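Local coordinates for eukaryotic translation initiation factor 2A (Schizosaccharomyces pombe, PDB 3WJ9), which probably directs the binding of initiator methionyl-tRNA to the 40S ribosomal subunit in a codon-dependent manner, early in translation of a few specific mRNAs, at residues A[88-92]-A[123-129]. Numbering follows the deposited sequence.
Sequences LSTWE and RNQTGWN
The indole of Trp91 reaches from the strand into the loop 123-129, where its NE1 gives a weak, bent hydrogen bond to the backbone carbonyl Asn124 O (2.8 Å). Over one face of this ring, offset toward the rim at CZ2 and CH2, lies the side-chain amide of Gln125, its plane only 25° from that of the indole. At the root of the same side chain, Trp91 CB sits over the six-membered ring of Trp128, 4.0 Å from its centroid, a CH-pi contact; Asn129 CB covers the opposite face. The far rim of Trp128 meets the strand edge-on, with CH2 3.3 Å from Ser89 O. Next to it, Ser89 OG donates to Asn129 OD1 (2.9 Å), well tilted from the carbonyl plane. CG of Trp91 stands anti to its backbone N (chi1 -175°), which directs the indole out to the loop. A leucine here would probably leave Asn124 O without its indole donor and the Gln125 amide without a flat surface to lie on. Tyr77, on the neighbouring strand 76-81, also meets the Trp91 ring, and a type II turn runs from Gln125 to Trp128. The contact thus packs an inter-blade connection of the beta-propeller against the second strand of the four-stranded blade it leaves.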
loop_
_atom_site.group_PDB
_atom_site.type_symbol
_atom_site.label_atom_id
_atom_site.label_comp_id
_atom_site.label_asym_id
_atom_site.label_seq_id
_atom_site.Cartn_x
_atom_site.Cartn_y
_atom_site.Cartn_z
ATOM N N LEU A 88 3.364 -15.614 -0.920
ATOM C CA LEU A 88 3.431 -14.656 -2.016
ATOM C C LEU A 88 2.338 -14.964 -3.035
ATOM O O LEU A 88 2.217 -16.095 -3.499
ATOM C CB LEU A 88 4.814 -14.690 -2.676
ATOM C CG LEU A 88 5.077 -13.755 -3.862
ATOM C CD1 LEU A 88 5.324 -12.333 -3.387
ATOM C CD2 LEU A 88 6.253 -14.250 -4.688
ATOM N N SER A 89 1.540 -13.955 -3.372
ATOM C CA SER A 89 0.441 -14.130 -4.318
ATOM C C SER A 89 0.794 -13.568 -5.692
ATOM O O SER A 89 1.452 -12.534 -5.798
ATOM C CB SER A 89 -0.833 -13.465 -3.785
ATOM O OG SER A 89 -1.230 -14.036 -2.549
ATOM N N THR A 90 0.353 -14.256 -6.742
ATOM C CA THR A 90 0.677 -13.864 -8.112
ATOM C C THR A 90 -0.561 -13.757 -8.999
ATOM O O THR A 90 -1.191 -14.760 -9.307
ATOM C CB THR A 90 1.653 -14.866 -8.767
ATOM O OG1 THR A 90 1.045 -16.162 -8.820
ATOM C CG2 THR A 90 2.951 -14.950 -7.979
ATOM N N TRP A 91 -0.892 -12.538 -9.418
ATOM C CA TRP A 91 -2.001 -12.313 -10.346
ATOM C C TRP A 91 -1.546 -12.519 -11.787
ATOM O O TRP A 91 -0.627 -11.849 -12.257
ATOM C CB TRP A 91 -2.572 -10.896 -10.180
ATOM C CG TRP A 91 -3.809 -10.598 -11.019
ATOM C CD1 TRP A 91 -5.103 -10.649 -10.605
ATOM C CD2 TRP A 91 -3.849 -10.184 -12.392
ATOM N NE1 TRP A 91 -5.950 -10.314 -11.629
ATOM C CE2 TRP A 91 -5.204 -10.019 -12.741
ATOM C CE3 TRP A 91 -2.875 -9.944 -13.362
ATOM C CZ2 TRP A 91 -5.609 -9.626 -14.015
ATOM C CZ3 TRP A 91 -3.278 -9.551 -14.630
ATOM C CH2 TRP A 91 -4.633 -9.395 -14.943
ATOM N N GLU A 92 -2.182 -13.455 -12.483
ATOM C CA GLU A 92 -1.980 -13.606 -13.920
ATOM C C GLU A 92 -3.195 -13.045 -14.646
ATOM O O GLU A 92 -4.218 -12.763 -14.021
ATOM C CB GLU A 92 -1.768 -15.073 -14.300
ATOM C CG GLU A 92 -0.603 -15.750 -13.601
ATOM C CD GLU A 92 -0.448 -17.203 -14.012
ATOM O OE1 GLU A 92 0.479 -17.871 -13.508
ATOM O OE2 GLU A 92 -1.253 -17.677 -14.842
ATOM N N ARG A 123 -11.091 -12.067 -12.117
ATOM C CA ARG A 123 -10.945 -11.262 -13.326
ATOM C C ARG A 123 -10.482 -9.834 -13.043
ATOM O O ARG A 123 -9.891 -9.183 -13.902
ATOM C CB ARG A 123 -12.252 -11.256 -14.123
ATOM C CG ARG A 123 -12.767 -12.644 -14.465
ATOM C CD ARG A 123 -13.611 -12.628 -15.728
ATOM N NE ARG A 123 -13.098 -13.545 -16.741
ATOM C CZ ARG A 123 -12.844 -13.201 -17.999
ATOM N NH1 ARG A 123 -13.058 -11.957 -18.404
ATOM N NH2 ARG A 123 -12.376 -14.100 -18.853
ATOM N N ASN A 124 -10.753 -9.356 -11.834
ATOM C CA ASN A 124 -10.369 -8.008 -11.422
ATOM C C ASN A 124 -8.879 -7.864 -11.127
ATOM O O ASN A 124 -8.221 -8.836 -10.761
ATOM C CB ASN A 124 -11.189 -7.566 -10.209
ATOM C CG ASN A 124 -10.952 -8.445 -8.996
ATOM O OD1 ASN A 124 -9.966 -9.176 -8.929
ATOM N ND2 ASN A 124 -11.859 -8.376 -8.028
ATOM N N GLN A 125 -8.345 -6.654 -11.278
ATOM C CA GLN A 125 -6.990 -6.403 -10.837
ATOM C C GLN A 125 -7.054 -5.660 -9.511
ATOM O O GLN A 125 -6.151 -5.757 -8.683
ATOM C CB GLN A 125 -6.205 -5.618 -11.881
ATOM C CG GLN A 125 -6.108 -6.301 -13.219
ATOM C CD GLN A 125 -4.756 -6.103 -13.848
ATOM O OE1 GLN A 125 -3.770 -5.867 -13.153
ATOM N NE2 GLN A 125 -4.694 -6.200 -15.169
ATOM N N THR A 126 -8.137 -4.915 -9.326
ATOM C CA THR A 126 -8.376 -4.165 -8.097
ATOM C C THR A 126 -8.847 -5.089 -6.976
ATOM O O THR A 126 -9.817 -5.829 -7.145
ATOM C CB THR A 126 -9.424 -3.062 -8.323
ATOM O OG1 THR A 126 -10.645 -3.657 -8.779
ATOM C CG2 THR A 126 -8.932 -2.083 -9.377
ATOM N N GLY A 127 -8.159 -5.044 -5.838
ATOM C CA GLY A 127 -8.488 -5.904 -4.713
ATOM C C GLY A 127 -8.317 -7.370 -5.051
ATOM O O GLY A 127 -9.111 -8.214 -4.638
ATOM N N TRP A 128 -7.271 -7.673 -5.810
ATOM C CA TRP A 128 -7.032 -9.028 -6.287
ATOM C C TRP A 128 -6.545 -9.952 -5.171
ATOM O O TRP A 128 -7.034 -11.071 -5.026
ATOM C CB TRP A 128 -6.021 -9.009 -7.440
ATOM C CG TRP A 128 -4.646 -8.574 -7.030
ATOM C CD1 TRP A 128 -4.208 -7.294 -6.869
ATOM C CD2 TRP A 128 -3.537 -9.419 -6.719
ATOM N NE1 TRP A 128 -2.893 -7.290 -6.480
ATOM C CE2 TRP A 128 -2.454 -8.591 -6.380
ATOM C CE3 TRP A 128 -3.348 -10.807 -6.694
ATOM C CZ2 TRP A 128 -1.206 -9.087 -6.022
ATOM C CZ3 TRP A 128 -2.109 -11.306 -6.340
ATOM C CH2 TRP A 128 -1.053 -10.448 -6.008
ATOM N N ASN A 129 -5.602 -9.470 -4.369
ATOM C CA ASN A 129 -4.921 -10.315 -3.393
ATOM C C ASN A 129 -5.765 -10.621 -2.162
ATOM O O ASN A 129 -6.744 -9.932 -1.877
ATOM C CB ASN A 129 -3.609 -9.657 -2.958
ATOM C CG ASN A 129 -2.615 -10.652 -2.386
ATOM O OD1 ASN A 129 -2.986 -11.745 -1.959
ATOM N ND2 ASN A 129 -1.343 -10.274 -2.370
#